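Local coordinates for putative glycosyltransferase (Mannosyltransferase) involved in glycosylating the PBCV-1 major capsid protein (Paramecium bursaria Chlorella virus 1, PDB 2P6W), which probably transfers a sugar from a nucleotide-sugar donor during glycosylation of the viral major capsid protein, through a manganese-binding N-terminal domain, at residues 57-62 / 123-128; 62-67 / 134-139; 8-13 / 92-97. All blocks are in the same frame, centred on the assembly; numbering follows the deposited sequence.

Interaction 1 of 3, residues 57-62 / 123-128; sequences FRRSWI and GVKFVH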
loop_
_atom_site.group_PDB
_atom_site.type_symbol
_atom_site.label_atom_id
_atom_site.label_comp_id
_atom_site.label_asym_id
_atom_site.label_seq_id
_atom_site.Cartn_x
_atom_site.Cartn_y
_atom_site.Cartn_z
ATOM N N PHE A 57 -10.700 0.029 4.801
ATOM C CA PHE A 57 -10.704 1.471 4.546
ATOM C C PHE A 57 -9.722 2.232 5.420
ATOM O O PHE A 57 -9.395 3.376 5.118
ATOM C CB PHE A 57 -12.091 2.057 4.765
ATOM C CG PHE A 57 -12.975 2.017 3.546
ATOM C CD1 PHE A 57 -12.932 3.066 2.618
ATOM C CD2 PHE A 57 -13.872 0.963 3.344
ATOM C CE1 PHE A 57 -13.753 3.055 1.494
ATOM C CE2 PHE A 57 -14.707 0.944 2.208
ATOM C CZ PHE A 57 -14.641 2.010 1.292
ATOM N N ARG A 58 -9.269 1.604 6.506
ATOM C CA ARG A 58 -8.445 2.322 7.486
ATOM C C ARG A 58 -7.193 2.989 6.896
ATOM O O ARG A 58 -6.755 4.024 7.407
ATOM C CB ARG A 58 -8.074 1.443 8.687
ATOM C CG ARG A 58 -7.667 2.284 9.893
ATOM C CD ARG A 58 -7.633 1.493 11.175
ATOM N NE ARG A 58 -7.687 2.390 12.336
ATOM C CZ ARG A 58 -6.771 2.440 13.300
ATOM N NH1 ARG A 58 -5.730 1.629 13.283
ATOM N NH2 ARG A 58 -6.923 3.293 14.304
ATOM N N ARG A 59 -6.629 2.428 5.823
ATOM C CA ARG A 59 -5.478 3.047 5.148
ATOM C C ARG A 59 -5.732 4.522 4.757
ATOM O O ARG A 59 -4.812 5.344 4.773
ATOM C CB ARG A 59 -5.094 2.238 3.922
ATOM C CG ARG A 59 -6.152 2.212 2.861
ATOM C CD ARG A 59 -5.857 1.093 1.851
ATOM N NE ARG A 59 -6.188 -0.189 2.459
ATOM C CZ ARG A 59 -5.789 -1.367 1.996
ATOM N NH1 ARG A 59 -5.029 -1.430 0.913
ATOM N NH2 ARG A 59 -6.143 -2.482 2.632
ATOM N N SER A 60 -6.978 4.849 4.411
ATOM C CA SER A 60 -7.322 6.211 3.989
ATOM C C SER A 60 -7.512 7.158 5.179
ATOM O O SER A 60 -7.628 8.384 5.008
ATOM C CB SER A 60 -8.564 6.200 3.094
ATOM O OG SER A 60 -8.309 5.463 1.914
ATOM N N TRP A 61 -7.571 6.579 6.380
ATOM C CA TRP A 61 -7.522 7.349 7.618
ATOM C C TRP A 61 -6.065 7.505 8.072
ATOM O O TRP A 61 -5.645 8.603 8.473
ATOM C CB TRP A 61 -8.372 6.664 8.692
ATOM C CG TRP A 61 -8.406 7.368 10.024
ATOM C CD1 TRP A 61 -9.243 8.370 10.398
ATOM C CD2 TRP A 61 -7.572 7.090 11.154
ATOM N NE1 TRP A 61 -8.977 8.751 11.698
ATOM C CE2 TRP A 61 -7.946 7.987 12.176
ATOM C CE3 TRP A 61 -6.507 6.200 11.387
ATOM C CZ2 TRP A 61 -7.324 7.997 13.428
ATOM C CZ3 TRP A 61 -5.899 6.205 12.640
ATOM C CH2 TRP A 61 -6.306 7.109 13.639
ATOM N N ILE A 62 -5.299 6.415 7.994
ATOM C CA ILE A 62 -3.872 6.423 8.394
ATOM C C ILE A 62 -3.042 7.414 7.564
ATOM O O ILE A 62 -2.096 8.034 8.074
ATOM C CB ILE A 62 -3.248 5.004 8.366
ATOM C CG1 ILE A 62 -3.990 4.078 9.330
ATOM C CG2 ILE A 62 -1.714 5.021 8.679
ATOM C CD1 ILE A 62 -3.650 2.623 9.106
ATOM N N GLY A 123 -2.946 -2.945 -2.304
ATOM C CA GLY A 123 -2.028 -3.348 -1.232
ATOM C C GLY A 123 -0.747 -2.518 -1.267
ATOM O O GLY A 123 -0.028 -2.411 -0.266
ATOM N N VAL A 124 -0.462 -1.950 -2.439
ATOM C CA VAL A 124 0.616 -0.966 -2.650
ATOM C C VAL A 124 -0.011 0.174 -3.450
ATOM O O VAL A 124 -0.567 -0.073 -4.523
ATOM C CB VAL A 124 1.784 -1.556 -3.478
ATOM C CG1 VAL A 124 2.863 -0.508 -3.665
ATOM C CG2 VAL A 124 2.379 -2.783 -2.755
ATOM N N LYS A 125 0.060 1.399 -2.924
ATOM C CA LYS A 125 -0.672 2.523 -3.524
ATOM C C LYS A 125 0.081 3.810 -3.238
ATOM O O LYS A 125 0.327 4.148 -2.070
ATOM C CB LYS A 125 -2.089 2.617 -2.925
ATOM C CG LYS A 125 -2.927 3.775 -3.439
ATOM C CD LYS A 125 -4.322 3.818 -2.785
ATOM C CE LYS A 125 -4.265 4.248 -1.315
ATOM N NZ LYS A 125 -5.662 4.646 -0.823
ATOM N N PHE A 126 0.457 4.514 -4.309
ATOM C CA PHE A 126 1.121 5.814 -4.222
ATOM C C PHE A 126 0.077 6.899 -4.327
ATOM O O PHE A 126 -0.718 6.901 -5.262
ATOM C CB PHE A 126 2.081 6.017 -5.400
ATOM C CG PHE A 126 3.335 5.186 -5.339
ATOM C CD1 PHE A 126 4.523 5.749 -4.900
ATOM C CD2 PHE A 126 3.344 3.857 -5.786
ATOM C CE1 PHE A 126 5.716 4.997 -4.869
ATOM C CE2 PHE A 126 4.539 3.097 -5.754
ATOM C CZ PHE A 126 5.714 3.679 -5.307
ATOM N N VAL A 127 0.111 7.833 -3.377
ATOM C CA VAL A 127 -0.847 8.935 -3.308
ATOM C C VAL A 127 -0.079 10.255 -3.194
ATOM O O VAL A 127 0.663 10.458 -2.230
ATOM C CB VAL A 127 -1.739 8.813 -2.040
ATOM C CG1 VAL A 127 -2.838 9.877 -2.064
ATOM C CG2 VAL A 127 -2.350 7.428 -1.934
ATOM N N HIS A 128 -0.273 11.161 -4.156
ATOM C CA HIS A 128 0.401 12.452 -4.138
ATOM C C HIS A 128 -0.189 13.301 -3.019
ATOM O O HIS A 128 -1.377 13.158 -2.688
ATOM C CB HIS A 128 0.177 13.171 -5.461
ATOM C CG HIS A 128 1.043 14.376 -5.643
ATOM N ND1 HIS A 128 0.629 15.646 -5.297
ATOM C CD2 HIS A 128 2.300 14.511 -6.126
ATOM C CE1 HIS A 128 1.593 16.509 -5.555
ATOM N NE2 HIS A 128 2.620 15.849 -6.062
HETATM O O HOH W 1 -4.387 5.499 1.737
#

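Interaction 2 of 3, residues 62-67 / 134-139; sequences IIQQAA and IEKIVW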
loop_
_atom_site.group_PDB
_atom_site.type_symbol
_atom_site.label_atom_id
_atom_site.label_comp_id
_atom_site.label_asym_id
_atom_site.label_seq_id
_atom_site.Cartn_x
_atom_site.Cartn_y
_atom_site.Cartn_z
ATOM N N ILE A 62 -5.299 6.415 7.994
ATOM C CA ILE A 62 -3.872 6.423 8.394
ATOM C C ILE A 62 -3.042 7.414 7.564
ATOM O O ILE A 62 -2.096 8.034 8.074
ATOM C CB ILE A 62 -3.248 5.004 8.366
ATOM C CG1 ILE A 62 -3.990 4.078 9.330
ATOM C CG2 ILE A 62 -1.714 5.021 8.679
ATOM C CD1 ILE A 62 -3.650 2.623 9.106
ATOM N N ILE A 63 -3.387 7.600 6.289
ATOM C CA ILE A 63 -2.675 8.597 5.493
ATOM C C ILE A 63 -2.693 10.018 6.109
ATOM O O ILE A 63 -1.685 10.728 6.023
ATOM C CB ILE A 63 -3.102 8.565 4.001
ATOM C CG1 ILE A 63 -2.034 9.240 3.133
ATOM C CG2 ILE A 63 -4.517 9.127 3.817
ATOM C CD1 ILE A 63 -2.284 9.092 1.649
ATOM N N GLN A 64 -3.805 10.442 6.727
ATOM C CA GLN A 64 -3.829 11.741 7.398
ATOM C C GLN A 64 -2.846 11.774 8.579
ATOM O O GLN A 64 -2.203 12.783 8.827
ATOM C CB GLN A 64 -5.252 12.195 7.826
ATOM C CG GLN A 64 -5.187 13.569 8.569
ATOM C CD GLN A 64 -6.509 14.282 8.857
ATOM O OE1 GLN A 64 -7.600 13.672 9.037
ATOM N NE2 GLN A 64 -6.407 15.596 8.955
ATOM N N GLN A 65 -2.722 10.653 9.286
ATOM C CA GLN A 65 -1.756 10.539 10.382
ATOM C C GLN A 65 -0.357 10.801 9.854
ATOM O O GLN A 65 0.418 11.557 10.459
ATOM C CB GLN A 65 -1.780 9.136 10.987
ATOM C CG GLN A 65 -3.092 8.701 11.631
ATOM C CD GLN A 65 -3.296 9.320 12.999
ATOM O OE1 GLN A 65 -3.579 10.513 13.111
ATOM N NE2 GLN A 65 -3.153 8.520 14.043
ATOM N N ALA A 66 -0.049 10.160 8.723
ATOM C CA ALA A 66 1.269 10.310 8.080
ATOM C C ALA A 66 1.522 11.736 7.592
ATOM O O ALA A 66 2.635 12.252 7.703
ATOM C CB ALA A 66 1.401 9.331 6.924
ATOM N N ALA A 67 0.492 12.357 7.030
ATOM C CA ALA A 67 0.597 13.737 6.555
ATOM C C ALA A 67 0.839 14.706 7.701
ATOM O O ALA A 67 1.603 15.665 7.555
ATOM C CB ALA A 67 -0.663 14.137 5.790
ATOM N N ILE A 134 -8.746 13.948 -1.276
ATOM C CA ILE A 134 -9.434 12.821 -1.911
ATOM C C ILE A 134 -9.485 11.618 -0.990
ATOM O O ILE A 134 -10.535 10.984 -0.853
ATOM C CB ILE A 134 -8.774 12.418 -3.238
ATOM C CG1 ILE A 134 -8.925 13.565 -4.247
ATOM C CG2 ILE A 134 -9.390 11.111 -3.747
ATOM C CD1 ILE A 134 -8.261 13.310 -5.602
ATOM N N GLU A 135 -8.360 11.305 -0.350
ATOM C CA GLU A 135 -8.348 10.184 0.592
ATOM C C GLU A 135 -9.334 10.419 1.746
ATOM O O GLU A 135 -9.944 9.481 2.259
ATOM C CB GLU A 135 -6.948 9.953 1.117
ATOM C CG GLU A 135 -6.032 9.364 0.046
ATOM C CD GLU A 135 -6.336 7.889 -0.197
ATOM O OE1 GLU A 135 -6.492 7.142 0.786
ATOM O OE2 GLU A 135 -6.427 7.464 -1.362
ATOM N N LYS A 136 -9.485 11.673 2.157
ATOM C CA LYS A 136 -10.474 11.995 3.170
ATOM C C LYS A 136 -11.872 11.585 2.710
ATOM O O LYS A 136 -12.657 11.047 3.501
ATOM C CB LYS A 136 -10.466 13.486 3.516
ATOM C CG LYS A 136 -9.325 13.919 4.404
ATOM C CD LYS A 136 -9.505 15.379 4.837
ATOM C CE LYS A 136 -8.299 15.931 5.590
ATOM N NZ LYS A 136 -8.553 17.363 5.954
ATOM N N ILE A 137 -12.172 11.820 1.433
ATOM C CA ILE A 137 -13.451 11.391 0.884
ATOM C C ILE A 137 -13.559 9.868 0.829
ATOM O O ILE A 137 -14.593 9.299 1.198
ATOM C CB ILE A 137 -13.707 12.015 -0.517
ATOM C CG1 ILE A 137 -13.762 13.543 -0.415
ATOM C CG2 ILE A 137 -14.991 11.482 -1.094
ATOM C CD1 ILE A 137 -14.869 14.055 0.462
ATOM N N VAL A 138 -12.479 9.199 0.430
ATOM C CA VAL A 138 -12.488 7.739 0.378
ATOM C C VAL A 138 -12.831 7.200 1.760
ATOM O O VAL A 138 -13.696 6.354 1.896
ATOM C CB VAL A 138 -11.134 7.189 -0.031
ATOM C CG1 VAL A 138 -11.083 5.651 0.130
ATOM C CG2 VAL A 138 -10.838 7.566 -1.472
ATOM N N TRP A 139 -12.146 7.701 2.779
ATOM C CA TRP A 139 -12.471 7.276 4.148
ATOM C C TRP A 139 -13.944 7.526 4.501
ATOM O O TRP A 139 -14.580 6.660 5.095
ATOM C CB TRP A 139 -11.532 7.974 5.136
ATOM C CG TRP A 139 -11.829 7.717 6.587
ATOM C CD1 TRP A 139 -12.203 8.646 7.515
ATOM C CD2 TRP A 139 -11.754 6.461 7.288
ATOM N NE1 TRP A 139 -12.373 8.054 8.748
ATOM C CE2 TRP A 139 -12.104 6.714 8.640
ATOM C CE3 TRP A 139 -11.449 5.149 6.902
ATOM C CZ2 TRP A 139 -12.155 5.700 9.607
ATOM C CZ3 TRP A 139 -11.484 4.137 7.867
ATOM C CH2 TRP A 139 -11.838 4.419 9.207
#

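Interaction 3 of 3, residues 8-13 / 92-97; sequences ITILSG and KPITSF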
loop_
_atom_site.group_PDB
_atom_site.type_symbol
_atom_site.label_atom_id
_atom_site.label_comp_id
_atom_site.label_asym_id
_atom_site.label_seq_id
_atom_site.Cartn_x
_atom_site.Cartn_y
_atom_site.Cartn_z
ATOM N N ILE A 8 9.420 11.105 -0.032
ATOM C CA ILE A 8 8.467 9.993 0.068
ATOM C C ILE A 8 8.285 9.578 1.521
ATOM O O ILE A 8 9.270 9.461 2.253
ATOM C CB ILE A 8 8.968 8.801 -0.753
ATOM C CG1 ILE A 8 8.946 9.154 -2.239
ATOM C CG2 ILE A 8 8.133 7.511 -0.473
ATOM C CD1 ILE A 8 9.806 8.230 -3.108
ATOM N N THR A 9 7.029 9.357 1.929
ATOM C CA THR A 9 6.714 8.797 3.239
ATOM C C THR A 9 6.020 7.471 3.009
ATOM O O THR A 9 4.964 7.431 2.371
ATOM C CB THR A 9 5.759 9.717 4.025
ATOM O OG1 THR A 9 6.446 10.932 4.352
ATOM C CG2 THR A 9 5.248 9.053 5.318
ATOM N N ILE A 10 6.622 6.390 3.489
ATOM C CA ILE A 10 5.960 5.098 3.429
ATOM C C ILE A 10 5.152 4.964 4.697
ATOM O O ILE A 10 5.641 5.298 5.781
ATOM C CB ILE A 10 6.968 3.936 3.286
ATOM C CG1 ILE A 10 7.854 4.197 2.061
ATOM C CG2 ILE A 10 6.225 2.572 3.211
ATOM C CD1 ILE A 10 8.798 3.084 1.692
ATOM N N LEU A 11 3.925 4.483 4.551
ATOM C CA LEU A 11 3.061 4.275 5.714
ATOM C C LEU A 11 2.436 2.896 5.686
ATOM O O LEU A 11 2.178 2.319 4.627
ATOM C CB LEU A 11 1.977 5.357 5.843
ATOM C CG LEU A 11 1.008 5.487 4.669
ATOM C CD1 LEU A 11 -0.391 5.813 5.156
ATOM C CD2 LEU A 11 1.476 6.559 3.710
ATOM N N SER A 12 2.179 2.386 6.890
ATOM C CA SER A 12 1.512 1.106 7.053
ATOM C C SER A 12 0.973 1.067 8.460
ATOM O O SER A 12 0.952 2.102 9.158
ATOM C CB SER A 12 2.499 -0.046 6.827
ATOM O OG SER A 12 1.838 -1.311 6.752
ATOM N N GLY A 13 0.559 -0.116 8.895
ATOM C CA GLY A 13 0.096 -0.270 10.274
ATOM C C GLY A 13 -0.378 -1.672 10.493
ATOM O O GLY A 13 -0.651 -2.392 9.528
ATOM N N LYS A 92 18.061 -0.474 -3.420
ATOM C CA LYS A 92 17.626 0.250 -4.611
ATOM C C LYS A 92 16.442 1.152 -4.292
ATOM O O LYS A 92 15.465 0.690 -3.684
ATOM C CB LYS A 92 17.252 -0.721 -5.726
ATOM C CG LYS A 92 18.422 -1.555 -6.247
ATOM C CD LYS A 92 17.925 -2.585 -7.227
ATOM C CE LYS A 92 19.062 -3.420 -7.817
ATOM N NZ LYS A 92 18.512 -4.512 -8.690
ATOM N N PRO A 93 16.512 2.435 -4.708
ATOM C CA PRO A 93 15.452 3.379 -4.353
ATOM C C PRO A 93 14.199 3.138 -5.172
ATOM O O PRO A 93 14.258 2.531 -6.246
ATOM C CB PRO A 93 16.052 4.735 -4.704
ATOM C CG PRO A 93 16.971 4.435 -5.865
ATOM C CD PRO A 93 17.555 3.070 -5.542
ATOM N N ILE A 94 13.077 3.643 -4.669
ATOM C CA ILE A 94 11.784 3.438 -5.304
ATOM C C ILE A 94 11.794 3.970 -6.731
ATOM O O ILE A 94 11.168 3.402 -7.626
ATOM C CB ILE A 94 10.680 4.143 -4.488
ATOM C CG1 ILE A 94 10.371 3.351 -3.205
ATOM C CG2 ILE A 94 9.429 4.363 -5.350
ATOM C CD1 ILE A 94 9.548 4.144 -2.173
ATOM N N THR A 95 12.522 5.069 -6.917
ATOM C CA THR A 95 12.602 5.766 -8.191
ATOM C C THR A 95 13.396 4.987 -9.247
ATOM O O THR A 95 13.367 5.348 -10.430
ATOM C CB THR A 95 13.138 7.194 -7.985
ATOM O OG1 THR A 95 14.293 7.144 -7.140
ATOM C CG2 THR A 95 12.058 8.054 -7.305
ATOM N N SER A 96 14.090 3.914 -8.844
ATOM C CA SER A 96 14.712 3.030 -9.828
ATOM C C SER A 96 13.682 2.112 -10.488
ATOM O O SER A 96 13.968 1.496 -11.518
ATOM C CB SER A 96 15.854 2.205 -9.221
ATOM O OG SER A 96 15.361 1.326 -8.224
ATOM N N PHE A 97 12.488 2.027 -9.883
ATOM C CA PHE A 97 11.433 1.092 -10.315
ATOM C C PHE A 97 10.225 1.795 -10.925
ATOM O O PHE A 97 9.440 1.173 -11.652
ATOM C CB PHE A 97 10.954 0.249 -9.124
ATOM C CG PHE A 97 11.994 -0.705 -8.604
ATOM C CD1 PHE A 97 12.144 -1.978 -9.170
ATOM C CD2 PHE A 97 12.821 -0.333 -7.561
ATOM C CE1 PHE A 97 13.122 -2.853 -8.700
ATOM C CE2 PHE A 97 13.790 -1.208 -7.069
ATOM C CZ PHE A 97 13.937 -2.465 -7.634
#

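Interaction 1 of 3, residues 57-62 / 123-128
Arg59 and Ser60, at the start of helix 59-69, meet Lys125 and Gly123 of the 123-128 segment. The contact is buried. The Arg59 CB points at the strand, and its CG approaches the ammonium of Lys125, with Arg59 CG 4.4 Å from Lys125 NZ. CG is wedged between the backbone N and the carbonyl carbon (chi1 64°). The chain then bends at chi3 (75°), which turns the guanidinium back along the helix start. There NE donates to His56 O. NH1 goes on toward the strand: it forms a salt bridge with Asp80 and comes 4.1 Å from Gly123 N, which lies at the guanidinium edge, near its plane.

This is a GT-A domain, with a Rossmann-like sheet and a DxD motif, Asp80 and Asp82, that holds manganese together with His195. Arg59 binds UDP-glucose in another structure of this protein, so its link to Asp80 joins a donor-binding residue to a metal ligand.

Lys125 reaches out from the strand to meet the helix. Its chain is extended as far as CD and bends at chi3 (71°), placing CE 3.8 Å from Val127 CG2. Lys125 NZ lies 3.9 Å from Ser60 OG. It is gripped instead by Glu153 and Glu135, and it donates to a water 3.0 Å away. That water returns a weak bond to Arg59 O. Ser60 OG is hydrogen-bonded to Glu135. Arg59 NE and Lys125 NZ are 5.9 Å apart, and the carboxylates around them probably offset the like charges.

Interaction 2 of 3, residues 62-67 / 134-139
Ile63 lays its CG2 methyl against the aliphatic part of Glu135. Ile63 CG2 is 3.7 Å from Glu135 CB, and Ile63 CD1 is 4.1 Å from Glu135 CG. The two side chains cross at about a right angle. The contact pairs helix 59-69 with helix 132-140, two helices on the same face of the central sheet of the GT-A domain. The backbones are fairly close here, with Ile63 CA 7.7 Å from Glu135 CA.

Ile63 has CG1 anti to the backbone N (chi1 -160°). This leaves CG2 on the side of helix 132-140, while other parts of the residue pack on Phe76 of strand 75-79. Glu135 is buried, and its chain is sharply bent at chi2 (-75°). The bend swings the carboxylate out from the helix, toward the start of helix 59-69 and strand 124-128, and leaves CB and CG against the isoleucine. Tyr107 OH is hydrogen-bonded to OE2, beside Lys125 and Ser60, which also hold this carboxylate. Such a setting would probably favour the ionised form.

One residue further on, the contact opens to solvent. Gln64 and Lys136 both stretch out from their helices, and their side chains cross obliquely. The last methylene of Lys136 sits over the flat face of the Gln64 amide, with NZ almost as near to NE2. Lys136 NZ bonds to Glu133, on its own helix. Val138 and Ile134 turn from this pairing toward helix 153-164. Here Gln64 NE2 stands 3.9 Å from Lys136 CE and 4.1 Å from Lys136 NZ.

Interaction 3 of 3, residues 8-13 / 92-97
Ile94 meets Ile8 and Ile10 of strand 8-13 from a short turn in the loop between strands 83-85 and 107-110. Lys92 comes first; its carbonyl oxygen accepts from Tyr32. Pro93 packs on Tyr38 and His36, and its own carbonyl oxygen is taken twice by Ser96.

Ile94 follows and carries the contact. Its backbone N donates to Tyr38 OH. Its side chain points at the strand and ends in a single methyl that does all the touching. Ile94 CD1 lies 4.0 Å from Ile8 CG2 and 4.2 Å from Ile8 CD1. It is also 4.1 Å from Ile10 CD1. In both pairs the chains reach toward each other, tip to tip. Ile94 has CG1 anti to its carbonyl carbon (chi1 -75°) and is extended beyond it (chi2 166°), which carries CD1 out to the strand.

Strand 8-13 lies inside the Rossmann-like sheet of the GT-A domain, between strands 39-43 and 75-79. Ile8 and Ile10 look out from one face of it. Ile10 also packs on Val29 and Cys33 of helix 20-36, and Ile94 on Tyr32 of that helix and on Leu77, so the contact belongs to a hydrophobic layer. At the end of the strand, Gly13 binds UDP in another structure of this protein.

Thr95 continues the turn at the exposed side. Ser96 closes it as a type I turn, with Ser96 N 2.9 Å from Pro93 O. Ser96 OG donates to the same oxygen, in the carbonyl plane, at 2.6 Å. Phe97 N then bonds to Ile94 O at 3.0 Å, making a second, overlapping turn, and its ring packs on Thr176.

Interactions 1 and 3 each use a strand of the main sheet; interaction 2 pairs two helices lying on it. Interactions 1 and 2 share helix 59-69 and Ile62, and their centres are about 7 Å apart. Strand 124-128 leads into helix 132-140, and both contact helix 59-69; Glu135 joins the two contacts. Interaction 3 lies on the opposite face, its centre about 13 Å from that of interaction 1 and about 18 Å from that of interaction 2. Leu11 packs on Ile62 and Ile63, and Phe126 reaches Ile94. Along the chain the segments alternate, so distant parts of the sequence are brought together in one domain, with the manganese site beside interaction 1.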